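Local atomic coordinates of putative ABC-transporter ATP-binding protein (Alicyclobacillus acidocaldarius, PDB entry 1Z47), a protein that probably binds and hydrolyses ATP as the nucleotide-binding subunit of an ABC transporter thought to import sulfate. Residues R181-H192 / E207-R215; V218-Q226 / G238-I246. All blocks are in the same frame, centred on the assembly; numbering follows the deposited sequence.

Following the chain from the N terminus, helix 178-195 comes first; strand 198-203 then runs through the mixed sheet, and helix 206-212 returns to lie against the earlier helix, so contact 1 closes a short helix-strand-helix excursion. The chain passes directly into strand 215-220, turns back as strand 223-228 at the sheet's edge, and after helix 230-235 reaches helix 240-245, where contact 2 closes. The two contacts follow in series, neither nested nor crossed, with centres about 21 Å apart. They meet where Leu210 CD2 packs 4.0 Å from Ile246 CG2. Contact 1 pairs two helices of the nucleotide-binding domain; contact 2 fastens helix 240-245 to the hairpin 215-228 at the edge of the mixed sheet.

Contact 1: residues R181-H192 / E207-R215; sequences RRELRTFVRQVH and EEALEVADR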
# COMPACT_ATOMS: atom_id res chain seq x y z
N ARG B 181 5.63 -1.55 7.87
CA ARG B 181 4.19 -1.77 8.06
C ARG B 181 3.89 -3.23 7.68
O ARG B 181 3.13 -3.93 8.36
CB ARG B 181 3.42 -0.82 7.14
CG ARG B 181 1.93 -0.64 7.42
CD ARG B 181 1.40 0.49 6.52
NE ARG B 181 -0.06 0.48 6.36
CZ ARG B 181 -0.94 0.73 7.34
NH1 ARG B 181 -0.52 1.01 8.57
NH2 ARG B 181 -2.24 0.70 7.07
N ARG B 182 4.49 -3.70 6.59
CA ARG B 182 4.26 -5.06 6.14
C ARG B 182 4.85 -6.09 7.09
O ARG B 182 4.25 -7.14 7.33
CB ARG B 182 4.82 -5.26 4.72
CG ARG B 182 4.05 -4.50 3.64
CD ARG B 182 4.43 -4.95 2.25
NE ARG B 182 4.28 -3.86 1.28
CZ ARG B 182 4.46 -3.98 -0.03
NH1 ARG B 182 4.81 -5.15 -0.56
NH2 ARG B 182 4.31 -2.92 -0.82
N GLU B 183 6.03 -5.80 7.64
CA GLU B 183 6.62 -6.75 8.59
C GLU B 183 5.75 -6.75 9.83
O GLU B 183 5.51 -7.79 10.43
CB GLU B 183 8.06 -6.37 8.96
CG GLU B 183 9.04 -6.39 7.79
CD GLU B 183 10.43 -5.91 8.18
OE1 GLU B 183 11.30 -5.80 7.28
OE2 GLU B 183 10.66 -5.64 9.39
N LEU B 184 5.26 -5.58 10.21
CA LEU B 184 4.39 -5.52 11.39
C LEU B 184 3.11 -6.35 11.28
O LEU B 184 2.75 -7.09 12.20
CB LEU B 184 4.03 -4.05 11.70
CG LEU B 184 5.07 -3.28 12.51
CD1 LEU B 184 4.56 -1.89 12.80
CD2 LEU B 184 5.38 -4.05 13.81
N ARG B 185 2.40 -6.23 10.16
CA ARG B 185 1.16 -6.99 10.03
C ARG B 185 1.44 -8.49 10.09
O ARG B 185 0.63 -9.23 10.61
CB ARG B 185 0.43 -6.65 8.73
CG ARG B 185 1.16 -7.07 7.49
CD ARG B 185 0.25 -6.93 6.27
NE ARG B 185 1.01 -6.73 5.04
CZ ARG B 185 2.06 -7.45 4.65
NH1 ARG B 185 2.51 -8.45 5.40
NH2 ARG B 185 2.68 -7.16 3.51
N THR B 186 2.59 -8.93 9.57
CA THR B 186 2.92 -10.35 9.61
C THR B 186 3.18 -10.76 11.07
O THR B 186 2.85 -11.87 11.48
CB THR B 186 4.16 -10.66 8.74
OG1 THR B 186 3.80 -10.52 7.36
CG2 THR B 186 4.65 -12.08 8.97
N PHE B 187 3.73 -9.84 11.84
CA PHE B 187 4.02 -10.12 13.24
C PHE B 187 2.73 -10.19 14.06
O PHE B 187 2.54 -11.12 14.86
CB PHE B 187 4.92 -9.02 13.80
CG PHE B 187 5.19 -9.16 15.25
CD1 PHE B 187 5.82 -10.29 15.75
CD2 PHE B 187 4.82 -8.16 16.13
CE1 PHE B 187 6.07 -10.41 17.10
CE2 PHE B 187 5.07 -8.27 17.48
CZ PHE B 187 5.70 -9.40 17.97
N VAL B 188 1.86 -9.20 13.86
CA VAL B 188 0.59 -9.14 14.58
C VAL B 188 -0.19 -10.43 14.30
O VAL B 188 -0.83 -10.98 15.20
CB VAL B 188 -0.26 -7.92 14.13
CG1 VAL B 188 -1.71 -8.09 14.59
CG2 VAL B 188 0.32 -6.62 14.72
N ARG B 189 -0.14 -10.89 13.06
CA ARG B 189 -0.84 -12.13 12.70
C ARG B 189 -0.23 -13.32 13.45
O ARG B 189 -0.94 -14.11 14.04
CB ARG B 189 -0.79 -12.39 11.18
CG ARG B 189 -1.58 -13.63 10.72
CD ARG B 189 -3.11 -13.50 10.81
NE ARG B 189 -3.72 -14.78 11.20
CZ ARG B 189 -4.94 -15.20 10.88
NH1 ARG B 189 -5.75 -14.47 10.14
NH2 ARG B 189 -5.36 -16.38 11.32
N GLN B 190 1.09 -13.44 13.43
CA GLN B 190 1.73 -14.56 14.13
C GLN B 190 1.40 -14.52 15.63
O GLN B 190 1.12 -15.55 16.25
CB GLN B 190 3.26 -14.53 13.91
CG GLN B 190 4.03 -15.42 14.88
CD GLN B 190 5.53 -15.42 14.63
OE1 GLN B 190 6.01 -16.07 13.70
NE2 GLN B 190 6.27 -14.68 15.46
N VAL B 191 1.41 -13.32 16.20
CA VAL B 191 1.09 -13.19 17.61
C VAL B 191 -0.36 -13.65 17.84
O VAL B 191 -0.64 -14.47 18.71
CB VAL B 191 1.31 -11.75 18.08
CG1 VAL B 191 0.66 -11.52 19.44
CG2 VAL B 191 2.82 -11.47 18.19
N HIS B 192 -1.29 -13.13 17.04
CA HIS B 192 -2.70 -13.50 17.15
C HIS B 192 -2.90 -15.02 17.15
O HIS B 192 -3.63 -15.56 17.97
CB HIS B 192 -3.51 -12.92 15.99
CG HIS B 192 -4.90 -13.47 15.90
ND1 HIS B 192 -5.96 -12.93 16.60
CD2 HIS B 192 -5.39 -14.51 15.19
CE1 HIS B 192 -7.05 -13.62 16.32
NE2 HIS B 192 -6.74 -14.58 15.47
N GLU B 207 -5.97 -4.78 0.34
CA GLU B 207 -4.91 -5.78 0.28
C GLU B 207 -4.55 -6.25 1.68
O GLU B 207 -4.37 -7.44 1.91
CB GLU B 207 -3.66 -5.22 -0.40
CG GLU B 207 -2.77 -6.29 -1.02
CD GLU B 207 -1.35 -6.22 -0.50
OE1 GLU B 207 -1.11 -6.71 0.62
OE2 GLU B 207 -0.47 -5.67 -1.21
N GLU B 208 -4.46 -5.31 2.61
CA GLU B 208 -4.14 -5.65 4.00
C GLU B 208 -5.22 -6.57 4.58
O GLU B 208 -4.91 -7.53 5.30
CB GLU B 208 -4.05 -4.39 4.86
CG GLU B 208 -3.85 -4.68 6.33
CD GLU B 208 -3.79 -3.44 7.21
OE1 GLU B 208 -4.47 -2.43 6.89
OE2 GLU B 208 -3.09 -3.48 8.24
N ALA B 209 -6.47 -6.28 4.26
CA ALA B 209 -7.57 -7.10 4.76
C ALA B 209 -7.48 -8.54 4.24
O ALA B 209 -7.62 -9.49 5.00
CB ALA B 209 -8.91 -6.47 4.39
N LEU B 210 -7.25 -8.71 2.95
CA LEU B 210 -7.15 -10.06 2.39
C LEU B 210 -5.97 -10.82 2.98
O LEU B 210 -6.03 -12.04 3.18
CB LEU B 210 -6.95 -10.02 0.86
CG LEU B 210 -8.05 -9.43 -0.03
CD1 LEU B 210 -7.50 -9.34 -1.47
CD2 LEU B 210 -9.32 -10.27 0.02
N GLU B 211 -4.89 -10.09 3.23
CA GLU B 211 -3.69 -10.70 3.75
C GLU B 211 -3.74 -11.27 5.16
O GLU B 211 -3.21 -12.36 5.41
CB GLU B 211 -2.55 -9.70 3.70
CG GLU B 211 -1.35 -10.18 4.48
CD GLU B 211 -0.16 -10.45 3.60
OE1 GLU B 211 -0.33 -10.83 2.42
OE2 GLU B 211 0.96 -10.30 4.12
N VAL B 212 -4.35 -10.54 6.09
CA VAL B 212 -4.35 -11.02 7.45
C VAL B 212 -5.67 -11.44 8.07
O VAL B 212 -5.67 -12.16 9.06
CB VAL B 212 -3.68 -10.00 8.41
CG1 VAL B 212 -2.26 -9.66 7.92
CG2 VAL B 212 -4.50 -8.76 8.51
N ALA B 213 -6.80 -11.02 7.51
CA ALA B 213 -8.09 -11.37 8.13
C ALA B 213 -8.67 -12.75 7.81
O ALA B 213 -8.48 -13.28 6.71
CB ALA B 213 -9.12 -10.30 7.81
N ASP B 214 -9.35 -13.32 8.80
CA ASP B 214 -10.04 -14.60 8.62
C ASP B 214 -11.29 -14.28 7.81
O ASP B 214 -11.61 -14.97 6.84
CB ASP B 214 -10.40 -15.20 9.98
CG ASP B 214 -9.16 -15.63 10.76
OD1 ASP B 214 -9.04 -15.25 11.93
OD2 ASP B 214 -8.34 -16.35 10.17
N ARG B 215 -11.98 -13.22 8.21
CA ARG B 215 -13.16 -12.72 7.50
C ARG B 215 -13.13 -11.19 7.48
O ARG B 215 -12.63 -10.53 8.41
CB ARG B 215 -14.49 -13.20 8.11
CG ARG B 215 -14.80 -14.67 7.80
CD ARG B 215 -16.21 -15.01 8.19
NE ARG B 215 -16.42 -14.83 9.62
CZ ARG B 215 -17.60 -14.68 10.19
NH1 ARG B 215 -18.70 -14.69 9.44
NH2 ARG B 215 -17.68 -14.55 11.51
O HOH W 1 -4.51 -0.27 8.75
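Arg189 presents the edge of its guanidinium to the end of helix 206-212, where NH1 gives a short bond of 2.6 Å to Val212 O. The edge between NH1 and NH2 meets Asp214: Arg189 NH2 bonds Asp214 OD2 at 3.2 Å, on the syn side of a carboxylate turned 85° from the guanidinium plane, with a weak bond from NH1 to the same oxygen. The chain, bent at chi2 (70°), brings CD close to the valine carbonyl oxygen. Met43 N holds the other aspartate oxygen, OD1, and Asp193 shares the arginine's charge. With an alanine in place of Arg189, Asp214 would probably lose its salt-bridge partner and Val212 O this donor. One turn back, Arg185 meets Glu211 differently: OE2 sits over a face of the guanidinium, 2.7 Å from NH1, a charge attraction with no N-H pointing at the oxygen. Arg182 CB covers the opposite face. In this P-loop NTPase fold the two helices come before and after strand 198-203 in the chain, running roughly parallel at 33° with axes 10.9 Å apart. Val212 packs against the Arg185 chain, its CG1 4.1 Å from Arg185 CD, and touches Phe201. Arg181 and Glu208 cross at about a right angle in a long, water-bridged ion pair; Thr203 also bonds Glu208 OE1. Lys309 of the second subunit forms salt bridges with Glu207 and Glu211.

Contact 2: residues V218-Q226 / G238-I246; sequences VLHEGNVEQ and GTLFVASFI
Thr239 OG1 donates to Glu225 OE1 at 2.8 Å, meeting the carboxylate oxygen nearly along its C-O direction. The same hydroxyl accepts from Val242 N at 3.2 Å, a nearly straight N-cap bond at 167°, so the start of helix 240-245 is capped and tied to strand 223-228 through one oxygen. Thr239 chi1 of 67° sets OG1 between the backbone N and carbonyl carbon, where it can serve both partners. Beside it Gly238 N reaches Gln226 OE1 at 2.8 Å, coming from above the amide's carbonyl plane. The extended glutamine chain also lays OE1 against Val242 CG1, while NE2 makes a weak bond to Lys236 O. Strands 215-220 and 223-228 form a beta hairpin, joined by a type I' turn from His220 to Asn223, at one edge of the mixed sheet of the nucleotide-binding domain; the helix packs across it. Phe241 is the main wedge. Its ring reaches the hairpin and makes an offset stack on His220, centroids 3.9 Å apart and planes at 20°. Phe245 CB covers the other face. Val218 CG1 approaches the ring edge, 3.9 Å from Phe241 CE2, and Leu219 O, buried here with no hydrogen-bonding partner in the model, lies near the same atom. Val242 CG2 packs on Glu225 CB, and Phe245 touches Gln179 of the second subunit.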
# COMPACT_ATOMS: atom_id res chain seq x y z
N VAL B 218 -17.05 -5.60 5.14
CA VAL B 218 -16.99 -4.44 4.25
C VAL B 218 -18.09 -3.44 4.64
O VAL B 218 -19.29 -3.75 4.68
CB VAL B 218 -17.15 -4.88 2.78
CG1 VAL B 218 -16.73 -3.75 1.82
CG2 VAL B 218 -16.32 -6.12 2.53
N LEU B 219 -17.66 -2.22 4.95
CA LEU B 219 -18.56 -1.16 5.34
C LEU B 219 -18.67 -0.11 4.24
O LEU B 219 -17.71 0.20 3.54
CB LEU B 219 -18.05 -0.49 6.62
CG LEU B 219 -18.22 -1.28 7.92
CD1 LEU B 219 -19.71 -1.46 8.22
CD2 LEU B 219 -17.53 -2.62 7.78
N HIS B 220 -19.86 0.45 4.13
CA HIS B 220 -20.11 1.50 3.14
C HIS B 220 -21.30 2.33 3.63
O HIS B 220 -22.39 1.81 3.87
CB HIS B 220 -20.41 0.89 1.78
CG HIS B 220 -20.54 1.89 0.68
ND1 HIS B 220 -21.65 1.95 -0.15
CD2 HIS B 220 -19.69 2.84 0.23
CE1 HIS B 220 -21.47 2.89 -1.06
NE2 HIS B 220 -20.29 3.45 -0.85
N GLU B 221 -21.06 3.62 3.80
CA GLU B 221 -22.11 4.53 4.22
C GLU B 221 -22.78 4.05 5.49
O GLU B 221 -23.99 4.24 5.66
CB GLU B 221 -23.16 4.67 3.12
CG GLU B 221 -22.77 5.58 1.97
CD GLU B 221 -23.87 5.68 0.91
OE1 GLU B 221 -25.06 5.79 1.28
OE2 GLU B 221 -23.55 5.66 -0.30
N GLY B 222 -22.01 3.41 6.37
CA GLY B 222 -22.56 2.96 7.64
C GLY B 222 -23.30 1.64 7.63
O GLY B 222 -23.88 1.26 8.64
N ASN B 223 -23.31 0.93 6.50
CA ASN B 223 -23.99 -0.35 6.41
C ASN B 223 -22.99 -1.45 6.05
O ASN B 223 -21.97 -1.19 5.39
CB ASN B 223 -25.07 -0.34 5.31
CG ASN B 223 -25.87 0.93 5.28
OD1 ASN B 223 -25.87 1.64 4.26
ND2 ASN B 223 -26.56 1.25 6.37
N VAL B 224 -23.30 -2.67 6.45
CA VAL B 224 -22.47 -3.81 6.13
C VAL B 224 -22.84 -4.29 4.73
O VAL B 224 -23.97 -4.73 4.49
CB VAL B 224 -22.71 -4.95 7.13
CG1 VAL B 224 -21.94 -6.17 6.72
CG2 VAL B 224 -22.33 -4.50 8.51
N GLU B 225 -21.90 -4.20 3.80
CA GLU B 225 -22.14 -4.63 2.43
C GLU B 225 -21.99 -6.13 2.33
O GLU B 225 -22.75 -6.80 1.62
CB GLU B 225 -21.14 -3.95 1.49
CG GLU B 225 -21.28 -2.44 1.42
CD GLU B 225 -22.40 -2.01 0.50
OE1 GLU B 225 -22.51 -2.61 -0.57
OE2 GLU B 225 -23.15 -1.07 0.83
N GLN B 226 -21.01 -6.68 3.04
CA GLN B 226 -20.77 -8.12 3.03
C GLN B 226 -19.83 -8.48 4.18
O GLN B 226 -19.07 -7.65 4.66
CB GLN B 226 -20.20 -8.57 1.67
CG GLN B 226 -19.79 -10.05 1.61
CD GLN B 226 -19.59 -10.56 0.19
OE1 GLN B 226 -19.28 -9.80 -0.74
NE2 GLN B 226 -19.75 -11.87 0.02
N GLY B 238 -20.83 -9.49 -3.06
CA GLY B 238 -22.27 -9.39 -2.93
C GLY B 238 -22.87 -8.16 -3.60
O GLY B 238 -24.03 -8.16 -3.97
N THR B 239 -22.07 -7.11 -3.76
CA THR B 239 -22.59 -5.90 -4.38
C THR B 239 -21.54 -5.29 -5.28
O THR B 239 -20.37 -5.67 -5.25
CB THR B 239 -22.99 -4.87 -3.32
OG1 THR B 239 -21.81 -4.41 -2.65
CG2 THR B 239 -23.94 -5.49 -2.30
N LEU B 240 -21.97 -4.32 -6.09
CA LEU B 240 -21.03 -3.67 -6.97
C LEU B 240 -19.96 -3.00 -6.11
O LEU B 240 -18.78 -2.96 -6.50
CB LEU B 240 -21.76 -2.63 -7.82
CG LEU B 240 -20.88 -1.68 -8.65
CD1 LEU B 240 -20.05 -2.46 -9.68
CD2 LEU B 240 -21.81 -0.70 -9.38
N PHE B 241 -20.36 -2.47 -4.95
CA PHE B 241 -19.37 -1.81 -4.09
C PHE B 241 -18.27 -2.79 -3.66
O PHE B 241 -17.09 -2.44 -3.73
CB PHE B 241 -19.99 -1.21 -2.81
CG PHE B 241 -18.98 -0.48 -1.97
CD1 PHE B 241 -18.51 0.77 -2.36
CD2 PHE B 241 -18.41 -1.09 -0.85
CE1 PHE B 241 -17.48 1.41 -1.66
CE2 PHE B 241 -17.36 -0.46 -0.13
CZ PHE B 241 -16.90 0.78 -0.54
N VAL B 242 -18.66 -3.99 -3.22
CA VAL B 242 -17.66 -4.98 -2.81
C VAL B 242 -16.80 -5.34 -4.01
O VAL B 242 -15.57 -5.42 -3.92
CB VAL B 242 -18.30 -6.30 -2.24
CG1 VAL B 242 -17.20 -7.30 -1.85
CG2 VAL B 242 -19.16 -5.99 -1.02
N ALA B 243 -17.44 -5.51 -5.16
CA ALA B 243 -16.72 -5.86 -6.37
C ALA B 243 -15.70 -4.80 -6.79
O ALA B 243 -14.63 -5.12 -7.29
CB ALA B 243 -17.73 -6.12 -7.51
N SER B 244 -16.04 -3.54 -6.56
CA SER B 244 -15.17 -2.44 -6.93
C SER B 244 -14.21 -2.02 -5.83
O SER B 244 -13.26 -1.30 -6.08
CB SER B 244 -16.03 -1.23 -7.32
OG SER B 244 -17.09 -1.65 -8.14
N PHE B 245 -14.45 -2.46 -4.60
CA PHE B 245 -13.58 -2.07 -3.49
C PHE B 245 -12.54 -3.13 -3.11
O PHE B 245 -11.51 -2.79 -2.53
CB PHE B 245 -14.44 -1.70 -2.26
CG PHE B 245 -13.73 -0.84 -1.25
CD1 PHE B 245 -13.38 0.48 -1.56
CD2 PHE B 245 -13.42 -1.33 0.01
CE1 PHE B 245 -12.72 1.29 -0.62
CE2 PHE B 245 -12.76 -0.52 0.95
CZ PHE B 245 -12.41 0.79 0.63
N ILE B 246 -12.80 -4.40 -3.41
CA ILE B 246 -11.87 -5.50 -3.11
C ILE B 246 -11.16 -5.89 -4.41
O ILE B 246 -11.81 -6.00 -5.47
CB ILE B 246 -12.61 -6.77 -2.60
CG1 ILE B 246 -13.47 -6.43 -1.39
CG2 ILE B 246 -11.60 -7.86 -2.26
CD1 ILE B 246 -12.75 -5.68 -0.35